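Side-chain contacts in putative methylthioribose-1-phosphate isomerase (Archaeoglobus fulgidus, PDB 1T5O), which probably interconverts methylthioribose-1-phosphate and methylthioribulose-1-phosphate, an aldose-ketose isomerisation that belongs to methionine biosynthesis: residues 320-324 and 325-329; 282-285 and 286-290; 200-204 and 205-209; 100-103 and 104-108; 310-314 and 315-319. All blocks are in the same frame, centred on the assembly; numbering follows the deposited sequence.

How the contacts relate
Contacts 1 and 5 are neighbours, their centres about 13 Å apart: the turn of contact 5 leads from strand 309-313 into strand 319-322, and A319 packs on V326 of the hairpin in contact 1. Contact 3 joins the same mixed sheet at its other outermost strand, its centre about 26 Å from that of contact 1. Contact 2 lies about 8 Å from contact 5 between nearest atoms, while contact 4 sits apart among the helices, its centre at least about 33 Å from every other. Around the predicted substrate site, the side chain of R284 is about 5 Å from that of K244, T312 about 6 Å from N243 and E201 about 6 Å from R45.

Contact 1: 320-324 and 325-329; sequences LITEY and GVIYP
T322 and G325 grip each other at the tight end of this contact. The hydroxyl T322 OG1 donates to G325 O at 2.9 Å, in the carbonyl plane and on a lone pair, while T322 N reaches the same oxygen at 3.0 Å from 43° above that plane. OG1 gets there because it stands between its own backbone N and carbonyl carbon (chi1 78°), and from that position it also accepts from Y324 N at 3.0 Å, an ST turn. The threonine's other branch turns to the apolar side: T322 CG2 meets I327 CD1 at 3.9 Å, the two side chains crossing at about a right angle. Next along, L320 CB and I327 CB face each other at 4.1 Å, buried beneath helix 331-338. The frame is an antiparallel beta hairpin closed by a type I turn from T322 to G325; its second strand, 325-327, is the outermost of the mixed sheet within this chain. L320 and I327 form a hydrogen-bonded pair, with I327 N to L320 O at 2.7 Å and L320 N to I327 O at 2.9 Å. G325 adopts backbone angles at which any CB would jam against Y324 O. Packing between the two strands slackens on the reverse face, where I321 and V326 form a non-hydrogen-bonded pair. There the partly exposed V326 sends CG1 no nearer than 3.8 Å to L320 O, and I321 is buried against M136 of helix 111-141. Y324, at the turn, leads its ring away from the second strand.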
# COMPACT_ATOMS: atom_id res chain seq x y z
N LEU A 320 1.16 18.95 -18.22
CA LEU A 320 -0.09 18.25 -18.46
C LEU A 320 -0.03 17.79 -19.93
O LEU A 320 0.34 18.55 -20.81
CB LEU A 320 -1.27 19.21 -18.23
CG LEU A 320 -1.35 19.85 -16.84
CD1 LEU A 320 -2.41 20.95 -16.81
CD2 LEU A 320 -1.66 18.78 -15.78
N ILE A 321 -0.37 16.53 -20.19
CA ILE A 321 -0.38 16.00 -21.54
C ILE A 321 -1.85 15.84 -21.94
O ILE A 321 -2.54 14.99 -21.38
CB ILE A 321 0.29 14.61 -21.61
CG1 ILE A 321 1.73 14.69 -21.08
CG2 ILE A 321 0.30 14.13 -23.06
CD1 ILE A 321 2.37 13.30 -20.88
N THR A 322 -2.30 16.62 -22.91
CA THR A 322 -3.70 16.58 -23.36
C THR A 322 -3.79 16.32 -24.87
O THR A 322 -2.76 16.26 -25.54
CB THR A 322 -4.39 17.95 -23.05
OG1 THR A 322 -4.00 18.93 -24.03
CG2 THR A 322 -3.99 18.44 -21.64
N GLU A 323 -5.00 16.17 -25.42
CA GLU A 323 -5.14 15.93 -26.86
C GLU A 323 -4.95 17.24 -27.63
O GLU A 323 -4.95 17.27 -28.87
CB GLU A 323 -6.50 15.31 -27.20
CG GLU A 323 -7.71 16.27 -27.18
CD GLU A 323 -8.31 16.42 -25.80
OE1 GLU A 323 -7.55 16.54 -24.81
OE2 GLU A 323 -9.56 16.44 -25.71
N TYR A 324 -4.80 18.33 -26.88
CA TYR A 324 -4.59 19.65 -27.46
C TYR A 324 -3.11 20.01 -27.40
O TYR A 324 -2.68 21.06 -27.91
CB TYR A 324 -5.39 20.71 -26.69
CG TYR A 324 -6.85 20.74 -27.04
CD1 TYR A 324 -7.37 21.73 -27.88
CD2 TYR A 324 -7.73 19.78 -26.53
CE1 TYR A 324 -8.73 21.77 -28.20
CE2 TYR A 324 -9.09 19.80 -26.84
CZ TYR A 324 -9.59 20.81 -27.68
OH TYR A 324 -10.93 20.85 -28.00
N GLY A 325 -2.32 19.13 -26.79
CA GLY A 325 -0.90 19.37 -26.68
C GLY A 325 -0.38 19.29 -25.25
O GLY A 325 -1.15 19.07 -24.30
N VAL A 326 0.93 19.47 -25.09
CA VAL A 326 1.55 19.45 -23.76
C VAL A 326 1.45 20.86 -23.16
O VAL A 326 1.78 21.84 -23.81
CB VAL A 326 3.04 19.00 -23.84
CG1 VAL A 326 3.70 19.04 -22.45
CG2 VAL A 326 3.11 17.57 -24.36
N ILE A 327 0.98 20.96 -21.92
CA ILE A 327 0.83 22.26 -21.27
C ILE A 327 1.81 22.42 -20.10
O ILE A 327 1.85 21.59 -19.18
CB ILE A 327 -0.61 22.40 -20.73
CG1 ILE A 327 -1.62 22.12 -21.85
CG2 ILE A 327 -0.85 23.79 -20.19
CD1 ILE A 327 -3.10 22.20 -21.35
N TYR A 328 2.55 23.52 -20.11
CA TYR A 328 3.54 23.78 -19.06
C TYR A 328 3.14 24.92 -18.15
O TYR A 328 2.22 25.67 -18.47
CB TYR A 328 4.89 24.16 -19.67
CG TYR A 328 5.52 23.09 -20.48
CD1 TYR A 328 5.30 23.01 -21.86
CD2 TYR A 328 6.36 22.15 -19.89
CE1 TYR A 328 5.90 22.03 -22.61
CE2 TYR A 328 6.96 21.16 -20.64
CZ TYR A 328 6.72 21.12 -22.01
OH TYR A 328 7.29 20.14 -22.77
N PRO A 329 3.83 25.06 -17.00
CA PRO A 329 3.53 26.15 -16.05
C PRO A 329 3.98 27.45 -16.73
O PRO A 329 4.87 27.43 -17.57
CB PRO A 329 4.40 25.82 -14.83
CG PRO A 329 4.57 24.28 -14.92
CD PRO A 329 4.77 24.09 -16.41

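Contact 2: 282-285 and 286-290; sequences EERP and REELI
P285 O accepts from E288 N at 3.2 Å, the donor lying 49° above the carbonyl plane, and takes a second, weak hydrogen bond from N306 ND2. The side chain of E288 folds back over the same oxygen, with E288 CG 3.5 Å from P285 O. Beyond CG it runs extended, so its carboxylate arrives beside the proline and the residue before it: E288 OE2 is 3.6 Å from P285 CD, and E288 OE1 is 3.5 Å from R284 CB. OE1 is also hydrogen-bonded to N306 ND2, which ties the turn to the neighbouring loop. With an alanine at E288, the N306 amide is likely to lose that acceptor and P285 CD its carboxylate neighbour. R284 leads away from this turn; bent at chi2 (-59°), it puts NH2 2.6 Å from E282 OE2 in a salt bridge, the oxygen lying in the guanidinium plane but approached on its anti side. R286 turns elsewhere, one face of its guanidinium over I290 CD1 and its NH2 bonded to V302 O and L300 O. Bonds from residue i+3 to i continue past P285, making this the tight entry from a loop into the short, weakly bonded helix 287-290, near the predicted substrate site.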
# COMPACT_ATOMS: atom_id res chain seq x y z
N GLU A 282 -14.99 11.81 -1.58
CA GLU A 282 -15.82 10.76 -1.02
C GLU A 282 -14.99 9.65 -0.36
O GLU A 282 -13.86 9.38 -0.76
CB GLU A 282 -16.67 10.17 -2.13
CG GLU A 282 -15.93 10.13 -3.48
CD GLU A 282 -16.86 10.22 -4.70
OE1 GLU A 282 -17.85 11.00 -4.66
OE2 GLU A 282 -16.60 9.51 -5.71
N GLU A 283 -15.57 9.02 0.65
CA GLU A 283 -14.95 7.91 1.35
C GLU A 283 -15.45 6.64 0.66
O GLU A 283 -16.60 6.60 0.28
CB GLU A 283 -15.44 7.88 2.79
CG GLU A 283 -14.66 8.73 3.76
CD GLU A 283 -13.32 8.13 4.06
OE1 GLU A 283 -13.27 7.06 4.74
OE2 GLU A 283 -12.33 8.72 3.61
N ARG A 284 -14.59 5.64 0.52
CA ARG A 284 -14.95 4.36 -0.08
C ARG A 284 -15.21 3.38 1.06
O ARG A 284 -14.79 3.62 2.19
CB ARG A 284 -13.83 3.84 -1.00
CG ARG A 284 -13.67 4.64 -2.31
CD ARG A 284 -14.94 4.64 -3.17
NE ARG A 284 -14.82 5.46 -4.39
CZ ARG A 284 -15.45 6.63 -4.61
NH1 ARG A 284 -16.27 7.14 -3.70
NH2 ARG A 284 -15.27 7.28 -5.76
N PRO A 285 -15.90 2.26 0.78
CA PRO A 285 -16.24 1.25 1.80
C PRO A 285 -15.07 0.83 2.70
O PRO A 285 -14.00 0.47 2.22
CB PRO A 285 -16.74 0.07 0.96
CG PRO A 285 -17.38 0.77 -0.23
CD PRO A 285 -16.32 1.81 -0.56
N ARG A 286 -15.29 0.87 4.00
CA ARG A 286 -14.26 0.49 4.96
C ARG A 286 -13.81 -0.97 4.80
O ARG A 286 -12.69 -1.33 5.19
CB ARG A 286 -14.75 0.75 6.39
CG ARG A 286 -16.01 -0.03 6.80
CD ARG A 286 -16.45 0.36 8.20
NE ARG A 286 -15.51 -0.05 9.25
CZ ARG A 286 -15.48 -1.26 9.80
NH1 ARG A 286 -16.34 -2.20 9.40
NH2 ARG A 286 -14.62 -1.53 10.77
N GLU A 287 -14.64 -1.82 4.21
CA GLU A 287 -14.23 -3.22 4.10
C GLU A 287 -13.06 -3.45 3.14
O GLU A 287 -12.42 -4.49 3.19
CB GLU A 287 -15.41 -4.13 3.73
CG GLU A 287 -15.80 -4.20 2.26
CD GLU A 287 -16.50 -5.52 1.92
OE1 GLU A 287 -17.48 -5.51 1.13
OE2 GLU A 287 -16.06 -6.59 2.43
N GLU A 288 -12.79 -2.47 2.28
CA GLU A 288 -11.69 -2.58 1.33
C GLU A 288 -10.35 -2.64 2.06
O GLU A 288 -9.35 -3.02 1.46
CB GLU A 288 -11.72 -1.38 0.35
CG GLU A 288 -12.96 -1.35 -0.55
CD GLU A 288 -12.98 -0.16 -1.51
OE1 GLU A 288 -12.13 0.76 -1.40
OE2 GLU A 288 -13.87 -0.15 -2.40
N LEU A 289 -10.33 -2.25 3.34
CA LEU A 289 -9.09 -2.30 4.14
C LEU A 289 -9.09 -3.44 5.17
O LEU A 289 -8.07 -3.74 5.78
CB LEU A 289 -8.89 -1.01 4.92
CG LEU A 289 -8.30 0.27 4.31
CD1 LEU A 289 -6.82 0.10 4.12
CD2 LEU A 289 -8.98 0.59 3.01
N ILE A 290 -10.25 -4.05 5.37
CA ILE A 290 -10.42 -5.08 6.39
C ILE A 290 -10.28 -6.51 5.87
O ILE A 290 -9.85 -7.40 6.59
CB ILE A 290 -11.81 -4.86 7.10
CG1 ILE A 290 -11.76 -3.52 7.87
CG2 ILE A 290 -12.13 -6.00 8.09
CD1 ILE A 290 -13.08 -3.08 8.50

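Contact 3: 200-204 and 205-209; sequences WELME and DGIDV
L202 drives its forked end into the angle formed by I207 and V209. One prong, L202 CD2, rests 3.9 Å from I207 CB and nearly as close to that residue's CG2 and CD1; the other, L202 CD1, meets V209 CG2 at 3.9 Å, the two side chains crossing at about a right angle. V209 answers with a fork of its own: its first torsion (chi1 64°) turns CG1 to M203 CG, 3.7 Å away, while CG2, anti to the backbone N, is the branch that meets L202. The M203 chain then bends at chi3 and packs on P299 of the second subunit. The backbone folds back in a Schellman motif that ends helix 193-204. I207 N reaches L202 O at 2.9 Å and G206 N reaches M203 O at 3.2 Å, with G206 at positive phi (74°) as the C' residue; the chain can then enter strand 208-212 of a beta-alpha-beta unit. The D205 carboxylate lies against the last turn, its CG 3.2 Å from E201 O, the carbonyl that also accepts from D205 N. D205 OD2 forms salt bridges with R172 and R158, and E201 OE1 shares R172. A leucine in place of D205 would probably leave R158 and R172 without this carboxylate, its uncharged branches crowding E201 O. Two acids and a helix C-terminus brought so near would be expected to repel one another, and the arginines probably offset that, so the helix end is held by apolar interlock and, beside it, by paired charge.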
# COMPACT_ATOMS: atom_id res chain seq x y z
N TRP A 200 -1.76 -6.34 -16.31
CA TRP A 200 -2.39 -7.19 -17.30
C TRP A 200 -2.34 -6.58 -18.70
O TRP A 200 -1.80 -7.19 -19.64
CB TRP A 200 -3.85 -7.45 -16.92
CG TRP A 200 -4.50 -8.46 -17.86
CD1 TRP A 200 -4.42 -9.83 -17.78
CD2 TRP A 200 -5.18 -8.16 -19.10
NE1 TRP A 200 -5.01 -10.39 -18.90
CE2 TRP A 200 -5.48 -9.40 -19.72
CE3 TRP A 200 -5.56 -6.97 -19.74
CZ2 TRP A 200 -6.14 -9.48 -20.95
CZ3 TRP A 200 -6.22 -7.06 -20.98
CH2 TRP A 200 -6.50 -8.31 -21.57
N GLU A 201 -2.86 -5.37 -18.85
CA GLU A 201 -2.86 -4.77 -20.18
C GLU A 201 -1.47 -4.50 -20.74
O GLU A 201 -1.28 -4.54 -21.95
CB GLU A 201 -3.72 -3.50 -20.24
CG GLU A 201 -3.20 -2.30 -19.43
CD GLU A 201 -4.01 -1.06 -19.72
OE1 GLU A 201 -3.72 -0.37 -20.72
OE2 GLU A 201 -4.97 -0.79 -18.98
N LEU A 202 -0.48 -4.27 -19.88
CA LEU A 202 0.85 -4.02 -20.41
C LEU A 202 1.48 -5.36 -20.83
O LEU A 202 2.08 -5.48 -21.90
CB LEU A 202 1.74 -3.30 -19.38
CG LEU A 202 1.34 -1.82 -19.12
CD1 LEU A 202 2.16 -1.24 -17.99
CD2 LEU A 202 1.54 -1.03 -20.38
N MET A 203 1.35 -6.38 -19.99
CA MET A 203 1.93 -7.66 -20.38
C MET A 203 1.23 -8.22 -21.62
O MET A 203 1.85 -8.86 -22.47
CB MET A 203 1.84 -8.66 -19.22
CG MET A 203 2.78 -8.34 -18.10
SD MET A 203 2.54 -9.36 -16.65
CE MET A 203 3.07 -11.03 -17.36
N GLU A 204 -0.06 -7.96 -21.73
CA GLU A 204 -0.84 -8.46 -22.86
C GLU A 204 -0.31 -7.83 -24.15
O GLU A 204 -0.24 -8.48 -25.20
CB GLU A 204 -2.33 -8.12 -22.62
CG GLU A 204 -3.31 -8.71 -23.61
CD GLU A 204 -3.53 -10.22 -23.42
OE1 GLU A 204 -2.97 -10.81 -22.48
OE2 GLU A 204 -4.28 -10.81 -24.22
N ASP A 205 0.11 -6.57 -24.06
CA ASP A 205 0.63 -5.85 -25.22
C ASP A 205 2.15 -5.91 -25.39
O ASP A 205 2.71 -5.23 -26.25
CB ASP A 205 0.16 -4.38 -25.17
CG ASP A 205 -1.34 -4.26 -25.15
OD1 ASP A 205 -2.02 -5.32 -25.27
OD2 ASP A 205 -1.85 -3.13 -25.00
N GLY A 206 2.82 -6.72 -24.58
CA GLY A 206 4.26 -6.87 -24.69
C GLY A 206 5.09 -5.71 -24.20
O GLY A 206 6.21 -5.49 -24.67
N ILE A 207 4.57 -4.93 -23.26
CA ILE A 207 5.33 -3.82 -22.71
C ILE A 207 5.90 -4.25 -21.36
O ILE A 207 5.16 -4.74 -20.52
CB ILE A 207 4.43 -2.58 -22.56
CG1 ILE A 207 3.92 -2.21 -23.97
CG2 ILE A 207 5.19 -1.45 -21.90
CD1 ILE A 207 3.10 -0.93 -24.07
N ASP A 208 7.22 -4.11 -21.18
CA ASP A 208 7.87 -4.51 -19.92
C ASP A 208 7.26 -3.76 -18.73
O ASP A 208 7.07 -2.54 -18.79
CB ASP A 208 9.37 -4.23 -19.94
CG ASP A 208 10.12 -5.13 -20.90
OD1 ASP A 208 11.34 -4.88 -21.12
OD2 ASP A 208 9.52 -6.08 -21.44
N VAL A 209 6.94 -4.50 -17.68
CA VAL A 209 6.37 -3.92 -16.47
C VAL A 209 6.84 -4.69 -15.24
O VAL A 209 6.92 -5.93 -15.24
CB VAL A 209 4.80 -3.90 -16.50
CG1 VAL A 209 4.26 -5.35 -16.54
CG2 VAL A 209 4.24 -3.13 -15.25

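Contact 4: 100-103 and 104-108; sequences RALN and AALKG
L106 turns back along the helix onto L102, and each of its atoms finds some part of that residue. CB begins over the backbone, with L106 CB 3.4 Å from L102 O; the branch point comes closer still, L106 CG being 3.2 Å from the same oxygen. The two methyls then part: L106 CD1 meets L102 CG at 3.8 Å, whereas L106 CD2 approaches L102 CD1 only to 4.2 Å. L102 offers this surface because its CG is anti to the backbone N (chi1 -177°), which brings the end of a side chain that starts away from the later turn round toward it. L102 O is covered by leucine carbons while accepting L106 N at 2.9 Å, nearly along the C=O axis. A105 CB rests on the backbone, 3.4 Å from A101 O. On the outer side the aliphatic part of K107 runs over the backbone, its CD 3.5 Å from N103 O; the ammonium K107 NZ stops 3.7 Å from N103 OD1, too far for a hydrogen bond of normal length. Past L106 the pattern of bonding changes. A104, A105 and L106 donate four residues back, but K107 N and G108 N donate three back, to A104 O and A105 O. K74 of helix 70-85 reaches across with NZ to bond L106 O and G108 O. This is the C-terminal end of helix 92-105 running out into a type I turn from A105 to G108, seated among helices: A101 against 47-61, L102 and A105 against 70-85, A104 against 111-141.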
# COMPACT_ATOMS: atom_id res chain seq x y z
N ARG A 100 -26.12 12.51 -24.86
CA ARG A 100 -25.76 12.71 -26.25
C ARG A 100 -26.38 11.69 -27.18
O ARG A 100 -26.77 12.00 -28.31
CB ARG A 100 -24.25 12.72 -26.41
CG ARG A 100 -23.65 14.05 -26.05
CD ARG A 100 -22.69 14.48 -27.14
NE ARG A 100 -21.33 14.33 -26.69
CZ ARG A 100 -20.26 14.59 -27.44
NH1 ARG A 100 -20.41 15.01 -28.69
NH2 ARG A 100 -19.06 14.46 -26.91
N ALA A 101 -26.48 10.46 -26.69
CA ALA A 101 -27.06 9.37 -27.45
C ALA A 101 -28.58 9.55 -27.53
O ALA A 101 -29.17 9.35 -28.59
CB ALA A 101 -26.71 8.02 -26.80
N LEU A 102 -29.19 9.95 -26.42
CA LEU A 102 -30.63 10.16 -26.36
C LEU A 102 -31.04 11.31 -27.28
O LEU A 102 -31.97 11.19 -28.08
CB LEU A 102 -31.07 10.50 -24.94
CG LEU A 102 -32.59 10.68 -24.73
CD1 LEU A 102 -33.31 9.39 -25.11
CD2 LEU A 102 -32.89 11.04 -23.28
N ASN A 103 -30.33 12.43 -27.14
CA ASN A 103 -30.58 13.63 -27.93
C ASN A 103 -30.56 13.28 -29.41
O ASN A 103 -31.42 13.72 -30.17
CB ASN A 103 -29.49 14.69 -27.60
CG ASN A 103 -29.65 15.99 -28.41
OD1 ASN A 103 -28.89 16.26 -29.36
ND2 ASN A 103 -30.63 16.81 -28.04
N ALA A 104 -29.60 12.46 -29.82
CA ALA A 104 -29.48 12.07 -31.23
C ALA A 104 -30.58 11.12 -31.70
O ALA A 104 -31.15 11.29 -32.79
CB ALA A 104 -28.11 11.45 -31.50
N ALA A 105 -30.85 10.11 -30.88
CA ALA A 105 -31.85 9.11 -31.24
C ALA A 105 -33.23 9.74 -31.37
O ALA A 105 -33.96 9.45 -32.32
CB ALA A 105 -31.86 7.99 -30.19
N LEU A 106 -33.59 10.59 -30.42
CA LEU A 106 -34.89 11.24 -30.43
C LEU A 106 -35.12 12.05 -31.71
O LEU A 106 -36.25 12.41 -32.03
CB LEU A 106 -35.05 12.13 -29.20
CG LEU A 106 -35.12 11.36 -27.88
CD1 LEU A 106 -35.40 12.34 -26.76
CD2 LEU A 106 -36.22 10.30 -27.94
N LYS A 107 -34.04 12.32 -32.44
CA LYS A 107 -34.12 13.08 -33.69
C LYS A 107 -34.68 12.23 -34.83
O LYS A 107 -35.01 12.75 -35.90
CB LYS A 107 -32.73 13.60 -34.05
CG LYS A 107 -32.50 15.05 -33.65
CD LYS A 107 -31.04 15.31 -33.25
CE LYS A 107 -30.67 16.77 -33.49
NZ LYS A 107 -29.32 17.13 -32.95
N GLY A 108 -34.80 10.92 -34.60
CA GLY A 108 -35.34 10.03 -35.62
C GLY A 108 -36.85 10.17 -35.70
O GLY A 108 -37.51 10.51 -34.71

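Contact 5: 310-314 and 315-319; sequences DPTPL and ENVTA
T312 points a methyl at two residues of the turn that follows it: CG2 lies 4.1 Å from N316 CB and equally far from V317 CG2. Its first torsion (chi1 -69°) sets CG2 anti to the backbone N and turns OG1 to another side, so only carbon is presented here. L314 and V317 lie side by side and point the same way, with L314 CD2 4.0 Å from V317 CG2. In V317 the contacting methyl CG2 is beside the backbone N, while CG1 takes the anti position (chi1 177°). P313 acts through its ring: with a C-gamma endo pucker it brings P313 CG to 3.9 Å from N316 CG and almost the same distance from both other amide atoms, OD1 and ND2. That amide is positioned from farther out, since N316 ND2 hydrogen-bonds S251 OG of helix 247-256. E315 bends at chi2 and leads its carboxylate away. Beneath the side chains two backbone bonds follow in succession, N316 N to P313 O at 2.9 Å and V317 N to L314 O at 3.0 Å, each spanning three residues as in a 3-10 turn. V317 then rests on V263 of strand 261-264, while P311 O bonds to Q222 NE2 of the second subunit. The backbone of D310 pairs with that of N243, a predicted substrate-binding residue. This compact turn is the corner by which the chain leaves strand 309-313 of the small antiparallel sheet for strand 319-322 of the large mixed one.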
# COMPACT_ATOMS: atom_id res chain seq x y z
N ASP A 310 -6.94 11.95 -3.89
CA ASP A 310 -6.21 12.99 -3.20
C ASP A 310 -5.90 14.08 -4.22
O ASP A 310 -5.98 13.86 -5.43
CB ASP A 310 -4.93 12.51 -2.47
CG ASP A 310 -3.91 11.76 -3.35
OD1 ASP A 310 -3.81 11.97 -4.58
OD2 ASP A 310 -3.15 10.97 -2.75
N PRO A 311 -5.62 15.30 -3.76
CA PRO A 311 -5.29 16.40 -4.66
C PRO A 311 -3.77 16.57 -4.75
O PRO A 311 -3.09 16.61 -3.73
CB PRO A 311 -5.96 17.61 -4.00
CG PRO A 311 -6.01 17.25 -2.49
CD PRO A 311 -5.85 15.75 -2.37
N THR A 312 -3.25 16.61 -5.96
CA THR A 312 -1.82 16.82 -6.17
C THR A 312 -1.71 18.29 -6.60
O THR A 312 -2.30 18.68 -7.62
CB THR A 312 -1.26 15.90 -7.32
OG1 THR A 312 -1.26 14.53 -6.90
CG2 THR A 312 0.15 16.31 -7.69
N PRO A 313 -0.97 19.12 -5.84
CA PRO A 313 -0.84 20.53 -6.24
C PRO A 313 -0.15 20.63 -7.61
O PRO A 313 0.76 19.84 -7.91
CB PRO A 313 -0.00 21.14 -5.11
CG PRO A 313 0.85 19.97 -4.62
CD PRO A 313 -0.12 18.81 -4.67
N LEU A 314 -0.57 21.59 -8.43
CA LEU A 314 0.02 21.73 -9.76
C LEU A 314 1.51 22.06 -9.69
O LEU A 314 2.22 21.91 -10.68
CB LEU A 314 -0.74 22.77 -10.58
CG LEU A 314 -2.10 22.21 -11.00
CD1 LEU A 314 -2.90 23.30 -11.72
CD2 LEU A 314 -1.91 20.98 -11.90
N GLU A 315 1.96 22.52 -8.53
CA GLU A 315 3.37 22.84 -8.34
C GLU A 315 4.21 21.55 -8.46
O GLU A 315 5.41 21.60 -8.71
CB GLU A 315 3.60 23.49 -6.96
CG GLU A 315 4.69 24.55 -6.95
CD GLU A 315 5.97 24.05 -6.31
OE1 GLU A 315 5.89 23.58 -5.15
OE2 GLU A 315 7.06 24.14 -6.96
N ASN A 316 3.58 20.40 -8.25
CA ASN A 316 4.27 19.11 -8.35
C ASN A 316 4.04 18.44 -9.71
O ASN A 316 4.34 17.26 -9.88
CB ASN A 316 3.77 18.15 -7.26
CG ASN A 316 4.21 18.54 -5.86
OD1 ASN A 316 4.72 19.64 -5.64
ND2 ASN A 316 4.00 17.64 -4.89
N VAL A 317 3.47 19.18 -10.66
CA VAL A 317 3.22 18.63 -12.00
C VAL A 317 4.12 19.35 -13.00
O VAL A 317 4.03 20.58 -13.16
CB VAL A 317 1.74 18.82 -12.39
CG1 VAL A 317 1.50 18.31 -13.82
CG2 VAL A 317 0.84 18.07 -11.37
N THR A 318 4.99 18.59 -13.66
CA THR A 318 5.94 19.13 -14.63
C THR A 318 5.22 19.62 -15.89
O THR A 318 5.59 20.64 -16.47
CB THR A 318 6.98 18.05 -15.02
OG1 THR A 318 7.55 17.48 -13.83
CG2 THR A 318 8.11 18.65 -15.90
N ALA A 319 4.21 18.87 -16.31
CA ALA A 319 3.43 19.26 -17.47
C ALA A 319 2.18 18.41 -17.56
O ALA A 319 2.15 17.29 -17.04
CB ALA A 319 4.29 19.09 -18.78